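Local coordinates for kunitz-type conkunitzin-S1 (Conus striatus, PDB 6Q6C), which blocks voltage-activated potassium channels of the Shaker family as a venom toxin with a Kunitz-type (BPTI-like) fold, at residues 12-18 with 37-43; 22-26 with 53-58. The protein carries 1 engineered substitution. One frame throughout, in Å; residues are numbered along the deposited sequence. Where two conformers were deposited one is given.

Interaction 1 of 2, residues 12-18 with 37-43; sequences DSGSGTK and YTGQGGN. With NO3 (nitrate ion), chain E; PO4 (phosphate ion), chain C.
The paired loops at one end of the Kunitz domain, which in canonical inhibitors carry the protease-binding segment and its neighbour, meet here around Thr38, whose first partner is Ser13. Ser13 O accepts twice from Thr38: the backbone N comes in the carbonyl plane at 2.8 Å, and OG1, tilted 17° from that plane, at 2.7 Å. With chi1 at 67°, Thr38 OG1 sits between its own N and carbonyl carbon, from where it donates to Ser13 O while accepting from Gly16 N at 2.9 Å. The hydroxyl thus relays between two backbone groups of the facing loop and has its rotation fixed by them. Gly16 and Gln40 fall at the positions of the cysteines that join these loops in BPTI, a disulfide absent from this toxin. In this region the loops are joined by hydrogen bonds: Ser15 N reaches Gln40 O at 3.0 Å, well off the carbonyl plane, and Lys18 N binds Thr38 O at 3.1 Å. Lys18 then runs extended past Thr38 O and Gly39, and its NZ donates to a phosphate ion, probably from the crystallisation liquor, that Arg48 also binds. Near the other end, Asp12 OD1 takes Gly14 N in an Asx turn. Two waters link the Asp12 backbone to Asn43, whose ND2 passes Asp12 CB at 3.6 Å on its way to Pro10 O.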
ATOM      1  N   ASP A  12       4.368   2.254  -4.671  1.00 17.74           N
ATOM      2  CA  ASP A  12       5.816   2.518  -4.822  1.00 17.24           C
ATOM      3  C   ASP A  12       6.582   1.240  -4.527  1.00 18.40           C
ATOM      4  O   ASP A  12       6.608   0.805  -3.391  1.00 18.37           O
ATOM      5  CB  ASP A  12       6.232   3.665  -3.908  1.00 20.50           C
ATOM      6  CG  ASP A  12       7.655   4.114  -3.995  1.00 23.76           C
ATOM      7  OD1 ASP A  12       8.470   3.426  -4.577  1.00 23.81           O
ATOM      8  OD2 ASP A  12       7.913   5.247  -3.473  1.00 30.33           O
ATOM      9  N   SER A  13       7.169   0.631  -5.541  1.00 17.75           N
ATOM     10  CA  SER A  13       7.897  -0.651  -5.346  1.00 17.20           C
ATOM     11  C   SER A  13       9.208  -0.434  -4.597  1.00 18.25           C
ATOM     12  O   SER A  13       9.794  -1.451  -4.173  1.00 20.16           O
ATOM     13  CB  SER A  13       8.146  -1.334  -6.662  1.00 19.73           C
ATOM     14  OG  SER A  13       8.949  -0.538  -7.494  1.00 24.84           O
ATOM     15  N   GLY A  14       9.692   0.814  -4.464  1.00 19.70           N
ATOM     16  CA  GLY A  14      10.904   0.982  -3.648  1.00 22.73           C
ATOM     17  C   GLY A  14      12.191   0.874  -4.442  1.00 23.20           C
ATOM     18  O   GLY A  14      12.203   0.886  -5.675  1.00 23.96           O
ATOM     19  N   SER A  15      13.293   0.787  -3.701  1.00 23.62           N
ATOM     20  CA  SER A  15      14.668   0.972  -4.209  1.00 25.83           C
ATOM     21  C   SER A  15      15.551  -0.262  -3.982  1.00 26.68           C
ATOM     22  O   SER A  15      16.783  -0.164  -4.158  1.00 30.19           O
ATOM     23  CB  SER A  15      15.280   2.183  -3.527  1.00 28.80           C
ATOM     24  OG  SER A  15      15.298   1.985  -2.095  1.00 29.45           O
ATOM     25  N   GLY A  16      14.957  -1.389  -3.588  1.00 21.78           N
ATOM     26  CA  GLY A  16      15.696  -2.602  -3.268  1.00 21.72           C
ATOM     27  C   GLY A  16      15.610  -3.662  -4.356  1.00 21.25           C
ATOM     28  O   GLY A  16      15.215  -3.385  -5.561  1.00 21.76           O
ATOM     29  N   THR A  17      15.954  -4.898  -4.012  1.00 20.38           N
ATOM     30  CA  THR A  17      15.877  -6.008  -5.009  1.00 19.35           C
ATOM     31  C   THR A  17      15.095  -7.213  -4.476  1.00 18.07           C
ATOM     32  O   THR A  17      15.098  -8.281  -5.111  1.00 20.12           O
ATOM     33  CB  THR A  17      17.286  -6.384  -5.487  1.00 21.54           C
ATOM     34  OG1 THR A  17      17.958  -6.871  -4.327  1.00 22.21           O
ATOM     35  CG2 THR A  17      18.045  -5.265  -6.138  1.00 26.58           C
ATOM     36  N   LYS A  18      14.486  -7.081  -3.315  1.00 17.29           N
ATOM     37  CA  LYS A  18      13.595  -8.155  -2.848  1.00 17.12           C
ATOM     38  C   LYS A  18      12.334  -8.216  -3.701  1.00 16.69           C
ATOM     39  O   LYS A  18      12.120  -7.341  -4.481  1.00 18.67           O
ATOM     40  CB  LYS A  18      13.299  -8.039  -1.361  1.00 18.01           C
ATOM     41  CG  LYS A  18      14.519  -8.008  -0.532  1.00 15.44           C
ATOM     42  CD  LYS A  18      14.204  -7.605   0.916  1.00 16.28           C
ATOM     43  CE  LYS A  18      15.291  -7.812   1.934  1.00 16.43           C
ATOM     44  NZ  LYS A  18      14.908  -7.267   3.264  1.00 17.91           N
ATOM     45  N   TYR A  37       6.736  -5.295  -3.733  1.00 16.52           N
ATOM     46  CA  TYR A  37       7.611  -4.332  -3.058  1.00 17.06           C
ATOM     47  C   TYR A  37       9.012  -4.908  -2.940  1.00 17.96           C
ATOM     48  O   TYR A  37       9.150  -6.143  -2.684  1.00 19.18           O
ATOM     49  CB  TYR A  37       7.005  -4.059  -1.688  1.00 17.70           C
ATOM     50  CG  TYR A  37       7.768  -3.077  -0.812  1.00 18.03           C
ATOM     51  CD1 TYR A  37       8.056  -1.802  -1.278  1.00 19.93           C
ATOM     52  CD2 TYR A  37       8.265  -3.419   0.444  1.00 18.29           C
ATOM     53  CE1 TYR A  37       8.778  -0.904  -0.515  1.00 20.79           C
ATOM     54  CE2 TYR A  37       8.953  -2.503   1.243  1.00 20.58           C
ATOM     55  CZ  TYR A  37       9.244  -1.243   0.758  1.00 19.68           C
ATOM     56  OH  TYR A  37       9.934  -0.342   1.520  1.00 23.90           O
ATOM     57  N   THR A  38       9.984  -4.034  -3.126  1.00 17.83           N
ATOM     58  CA  THR A  38      11.396  -4.464  -3.110  1.00 20.23           C
ATOM     59  C   THR A  38      12.033  -4.431  -1.749  1.00 20.46           C
ATOM     60  O   THR A  38      13.246  -4.763  -1.657  1.00 20.16           O
ATOM     61  CB  THR A  38      12.220  -3.655  -4.093  1.00 21.57           C
ATOM     62  OG1 THR A  38      12.240  -2.307  -3.578  1.00 21.94           O
ATOM     63  CG2 THR A  38      11.725  -3.751  -5.512  1.00 23.84           C
ATOM     64  N   GLY A  39      11.277  -4.083  -0.710  1.00 18.93           N
ATOM     65  CA  GLY A  39      11.771  -4.230   0.680  1.00 20.30           C
ATOM     66  C   GLY A  39      12.365  -2.991   1.302  1.00 21.14           C
ATOM     67  O   GLY A  39      12.587  -3.027   2.526  1.00 24.49           O
ATOM     68  N   GLN A  40      12.636  -1.946   0.563  1.00 22.17           N
ATOM     69  CA  GLN A  40      13.112  -0.673   1.160  1.00 22.20           C
ATOM     70  C   GLN A  40      12.688   0.473   0.249  1.00 21.44           C
ATOM     71  O   GLN A  40      12.388   0.241  -0.928  1.00 22.31           O
ATOM     72  CB  GLN A  40      14.633  -0.799   1.380  1.00 25.18           C
ATOM     73  CG  GLN A  40      15.337  -0.702   0.028  1.00 34.78           C
ATOM     74  CD  GLN A  40      16.840  -0.734   0.096  1.00 45.15           C
ATOM     75  OE1 GLN A  40      17.515   0.201  -0.310  1.00 55.85           O
ATOM     76  NE2 GLN A  40      17.353  -1.842   0.570  1.00 34.43           N
ATOM     77  N   GLY A  41      12.714   1.677   0.778  1.00 27.58           N
ATOM     78  CA  GLY A  41      12.528   2.886  -0.030  1.00 27.58           C
ATOM     79  C   GLY A  41      11.128   3.055  -0.556  1.00 32.10           C
ATOM     80  O   GLY A  41      10.891   3.823  -1.552  1.00 41.29           O
ATOM     81  N   GLY A  42      10.164   2.515   0.137  1.00 33.75           N
ATOM     82  CA  GLY A  42       8.809   2.793  -0.376  1.00 32.22           C
ATOM     83  C   GLY A  42       8.200   4.101   0.110  1.00 25.31           C
ATOM     84  O   GLY A  42       8.848   5.115   0.387  1.00 29.67           O
ATOM     85  N   ASN A  43       6.883   4.065   0.207  1.00 20.13           N
ATOM     86  CA  ASN A  43       6.119   5.099   0.921  1.00 20.62           C
ATOM     87  C   ASN A  43       5.135   4.431   1.864  1.00 21.23           C
ATOM     88  O   ASN A  43       5.140   3.228   1.996  1.00 21.57           O
ATOM     89  CB  ASN A  43       5.561   6.073  -0.073  1.00 19.79           C
ATOM     90  CG  ASN A  43       4.421   5.527  -0.907  1.00 19.22           C
ATOM     91  OD1 ASN A  43       3.689   4.619  -0.487  1.00 19.71           O
ATOM     92  ND2 ASN A  43       4.273   6.108  -2.101  1.00 21.19           N
TER
HETATM   93  N   NO3 E 103       8.751  -1.217   4.504  1.00 29.05           N
HETATM   94  O1  NO3 E 103      10.182  -0.780   3.962  1.00 37.29           O
HETATM   95  O2  NO3 E 103       8.393  -2.930   4.829  1.00 55.63           O
HETATM   96  O3  NO3 E 103       7.407  -0.651   3.921  1.00 33.18           O
HETATM   97  P   PO4 C 101      11.629  -7.382   5.246  1.00 17.77           P
HETATM   98  O1  PO4 C 101      12.134  -7.392   3.803  1.00 18.21           O
HETATM   99  O2  PO4 C 101      10.469  -6.388   5.329  1.00 17.78           O
HETATM  100  O3  PO4 C 101      12.754  -7.176   6.205  1.00 18.56           O
HETATM  101  O4  PO4 C 101      10.976  -8.746   5.564  1.00 17.45           O
HETATM  102  O   HOH W   1       5.797   1.498  -0.834  1.00 18.22           O
HETATM  103  O   HOH W   2       3.325   2.198  -1.905  1.00 19.07           O
HETATM  104  O   HOH W   3      15.486  -4.521   2.829  1.00 26.48           O

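Interaction 2 of 2, residues 22-26 with 53-58; sequences RIYYN and CQDTCL. Engineered in segment 53-58: Asp55 (natural residue Arg).
Cys53 O is held from within the helix, by Cys57 N at 2.9 Å and weakly by Thr56 N, and this turn sets Cys53 and Cys57 facing strand 22-26. Tyr25 receives them. Its CG stands anti to the backbone N (chi1 -176°), which sends the ring toward the helix, with one face against Cys57. The CB of Cys57 lies over that face, 3.7 Å from the centroid of the Tyr25 ring and 22° off its normal, a CH-pi contact displaced toward CG. Cys57 SG follows obliquely, in a looser sulfur-aromatic approach. Cys53 SG lies near the ring plane at its edge, 3.6 Å from Tyr25 N. Also at the edge, Leu58 crosses the tyrosine at about a right angle and brings CD1 to 4.0 Å from Tyr25 OH. One helical turn before Cys57, Cys53 CB meets Ile23 CG2 at 3.8 Å. Both cysteines are disulfide-bonded, Cys57 to Cys7 and Cys53 to Cys32 on the partner strand, as in the Kunitz fold. The backbone N of Tyr25 is bound by Asn45 OD1. No hydrogen bond joins strand to helix, so cohesion here comes from dispersion and CH-pi packing, with the two disulfides tying the helix covalently to the fold.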
ATOM      1  N   ARG A  22       2.828  -7.057  -0.917  1.00 17.22           N
ATOM      2  CA  ARG A  22       2.248  -6.004  -0.098  1.00 16.29           C
ATOM      3  C   ARG A  22       0.888  -5.622  -0.694  1.00 16.95           C
ATOM      4  O   ARG A  22       0.514  -6.015  -1.780  1.00 17.61           O
ATOM      5  CB  ARG A  22       3.173  -4.794  -0.034  1.00 16.20           C
ATOM      6  CG  ARG A  22       4.452  -5.055   0.730  1.00 15.95           C
ATOM      7  CD  ARG A  22       4.316  -5.262   2.239  1.00 17.13           C
ATOM      8  NE  ARG A  22       5.635  -5.424   2.915  1.00 19.46           N
ATOM      9  CZ  ARG A  22       6.345  -6.479   2.998  1.00 25.55           C
ATOM     10  NH1 ARG A  22       5.871  -7.697   2.579  1.00 26.82           N
ATOM     11  NH2 ARG A  22       7.553  -6.223   3.520  1.00 30.80           N
ATOM     12  N   ILE A  23       0.212  -4.783   0.029  1.00 16.89           N
ATOM     13  CA  ILE A  23      -1.133  -4.245  -0.287  1.00 16.00           C
ATOM     14  C   ILE A  23      -1.061  -2.719  -0.278  1.00 16.82           C
ATOM     15  O   ILE A  23      -0.388  -2.159   0.608  1.00 17.10           O
ATOM     16  CB  ILE A  23      -2.140  -4.772   0.761  1.00 17.58           C
ATOM     17  CG1 ILE A  23      -2.163  -6.300   0.888  1.00 19.40           C
ATOM     18  CG2 ILE A  23      -3.513  -4.215   0.433  1.00 18.54           C
ATOM     19  CD1 ILE A  23      -2.565  -7.005  -0.339  1.00 21.95           C
ATOM     20  N   TYR A  24      -1.715  -2.090  -1.243  1.00 14.79           N
ATOM     21  CA  TYR A  24      -1.791  -0.639  -1.286  1.00 15.00           C
ATOM     22  C   TYR A  24      -3.273  -0.263  -1.423  1.00 15.19           C
ATOM     23  O   TYR A  24      -4.052  -1.009  -1.980  1.00 17.22           O
ATOM     24  CB  TYR A  24      -0.920  -0.038  -2.380  1.00 17.44           C
ATOM     25  CG  TYR A  24      -1.496  -0.126  -3.777  1.00 15.65           C
ATOM     26  CD1 TYR A  24      -1.499  -1.309  -4.453  1.00 15.26           C
ATOM     27  CD2 TYR A  24      -2.099   0.970  -4.378  1.00 16.63           C
ATOM     28  CE1 TYR A  24      -2.006  -1.423  -5.727  1.00 16.96           C
ATOM     29  CE2 TYR A  24      -2.688   0.857  -5.631  1.00 15.84           C
ATOM     30  CZ  TYR A  24      -2.699  -0.376  -6.280  1.00 15.22           C
ATOM     31  OH  TYR A  24      -3.325  -0.427  -7.516  1.00 15.94           O
ATOM     32  N   TYR A  25      -3.586   0.935  -0.944  1.00 15.75           N
ATOM     33  CA  TYR A  25      -4.923   1.503  -1.148  1.00 14.98           C
ATOM     34  C   TYR A  25      -4.966   2.217  -2.489  1.00 15.73           C
ATOM     35  O   TYR A  25      -4.201   3.152  -2.710  1.00 16.34           O
ATOM     36  CB  TYR A  25      -5.368   2.411  -0.009  1.00 16.92           C
ATOM     37  CG  TYR A  25      -6.779   2.914  -0.198  1.00 16.19           C
ATOM     38  CD1 TYR A  25      -7.848   2.058  -0.065  1.00 19.53           C
ATOM     39  CD2 TYR A  25      -7.037   4.240  -0.464  1.00 17.76           C
ATOM     40  CE1 TYR A  25      -9.160   2.506  -0.238  1.00 18.46           C
ATOM     41  CE2 TYR A  25      -8.338   4.711  -0.608  1.00 19.83           C
ATOM     42  CZ  TYR A  25      -9.404   3.858  -0.433  1.00 20.22           C
ATOM     43  OH  TYR A  25     -10.700   4.290  -0.628  1.00 22.51           O
ATOM     44  N   ASN A  26      -5.869   1.798  -3.344  1.00 16.32           N
ATOM     45  CA  ASN A  26      -6.120   2.442  -4.644  1.00 16.77           C
ATOM     46  C   ASN A  26      -7.333   3.355  -4.460  1.00 16.04           C
ATOM     47  O   ASN A  26      -8.453   2.900  -4.458  1.00 17.65           O
ATOM     48  CB  ASN A  26      -6.311   1.410  -5.747  1.00 16.66           C
ATOM     49  CG  ASN A  26      -6.380   1.985  -7.141  1.00 16.08           C
ATOM     50  OD1 ASN A  26      -7.177   2.922  -7.372  1.00 17.55           O
ATOM     51  ND2 ASN A  26      -5.655   1.395  -8.076  1.00 17.69           N
ATOM     52  N   CYS A  53      -4.843  -2.414   5.599  0.70 20.46           N
ATOM     53  CA  CYS A  53      -5.106  -1.412   4.573  0.70 19.08           C
ATOM     54  C   CYS A  53      -6.578  -1.015   4.620  0.70 19.94           C
ATOM     55  O   CYS A  53      -6.850   0.179   4.643  0.70 21.00           O
ATOM     56  CB  CYS A  53      -4.733  -1.990   3.216  0.70 19.72           C
ATOM     57  SG  CYS A  53      -5.014  -0.879   1.814  0.70 20.68           S
ATOM     58  N   GLN A  54      -7.497  -1.966   4.777  1.00 19.33           N
ATOM     59  CA  GLN A  54      -8.951  -1.638   4.825  1.00 19.75           C
ATOM     60  C   GLN A  54      -9.253  -0.824   6.084  1.00 19.83           C
ATOM     61  O   GLN A  54      -9.981   0.200   6.013  1.00 22.20           O
ATOM     62  CB  GLN A  54      -9.787  -2.907   4.785  1.00 21.00           C
ATOM     63  CG  GLN A  54      -9.762  -3.522   3.409  1.00 20.91           C
ATOM     64  CD  GLN A  54     -10.700  -4.693   3.203  1.00 25.38           C
ATOM     65  OE1 GLN A  54     -11.114  -4.981   2.057  1.00 28.89           O
ATOM     66  NE2 GLN A  54     -10.988  -5.408   4.264  1.00 23.79           N
ATOM     67  N   ASP A  55      -8.679  -1.213   7.213  1.00 22.14           N
ATOM     68  CA  ASP A  55      -8.960  -0.530   8.506  1.00 22.84           C
ATOM     69  C   ASP A  55      -8.437   0.903   8.431  1.00 22.93           C
ATOM     70  O   ASP A  55      -9.022   1.820   8.984  1.00 28.51           O
ATOM     71  CB  ASP A  55      -8.296  -1.348   9.593  1.00 27.43           C
ATOM     72  CG  ASP A  55      -8.690  -0.990  11.011  1.00 35.80           C
ATOM     73  OD1 ASP A  55      -9.884  -0.844  11.298  1.00 36.77           O
ATOM     74  OD2 ASP A  55      -7.787  -0.925  11.818  1.00 46.78           O
ATOM     75  N   THR A  56      -7.293   1.106   7.789  1.00 21.80           N
ATOM     76  CA  THR A  56      -6.620   2.427   7.733  1.00 21.18           C
ATOM     77  C   THR A  56      -7.258   3.342   6.692  1.00 21.18           C
ATOM     78  O   THR A  56      -7.388   4.563   6.959  1.00 25.49           O
ATOM     79  CB  THR A  56      -5.129   2.266   7.452  1.00 22.53           C
ATOM     80  OG1 THR A  56      -4.561   1.455   8.459  1.00 27.08           O
ATOM     81  CG2 THR A  56      -4.400   3.579   7.371  1.00 24.73           C
ATOM     82  N   CYS A  57      -7.602   2.826   5.529  1.00 21.19           N
ATOM     83  CA  CYS A  57      -7.918   3.641   4.349  1.00 21.49           C
ATOM     84  C   CYS A  57      -9.369   3.516   3.877  1.00 23.57           C
ATOM     85  O   CYS A  57      -9.836   4.457   3.348  1.00 25.40           O
ATOM     86  CB  CYS A  57      -7.002   3.331   3.173  1.00 22.62           C
ATOM     87  SG  CYS A  57      -5.291   3.810   3.494  1.00 24.89           S
ATOM     88  N   LEU A  58     -10.026   2.373   4.019  1.00 25.93           N
ATOM     89  CA  LEU A  58     -11.342   2.184   3.399  1.00 26.12           C
ATOM     90  C   LEU A  58     -12.407   2.562   4.423  1.00 28.27           C
ATOM     91  O   LEU A  58     -13.338   3.245   4.076  1.00 41.70           O
ATOM     92  CB  LEU A  58     -11.451   0.735   2.962  1.00 29.09           C
ATOM     93  CG  LEU A  58     -12.683   0.390   2.160  1.00 29.67           C
ATOM     94  CD1 LEU A  58     -12.913   1.341   0.971  1.00 29.09           C
ATOM     95  CD2 LEU A  58     -12.587  -1.057   1.714  1.00 37.03           C
TER

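In the fold
The two contacts lie on opposite sides of the chain's centre, their own centres about 17 Å apart, and both belong to a single Kunitz domain. Their segments alternate along the chain, 12-18, 22-26, 37-43 and 53-58, with the antiparallel hairpin of strands 20-26 and 31-37 connecting them. Interaction 1 is a surface contact between the loops flanking this hairpin, whereas interaction 2 is partly buried, where the hairpin meets helix 50-58. They touch directly where Tyr37 CB packs 3.7 Å from Arg22 CG. With the loop pair at one end and the disulfide-tied helix at the other, one hairpin carries both ends of this small Kunitz toxin.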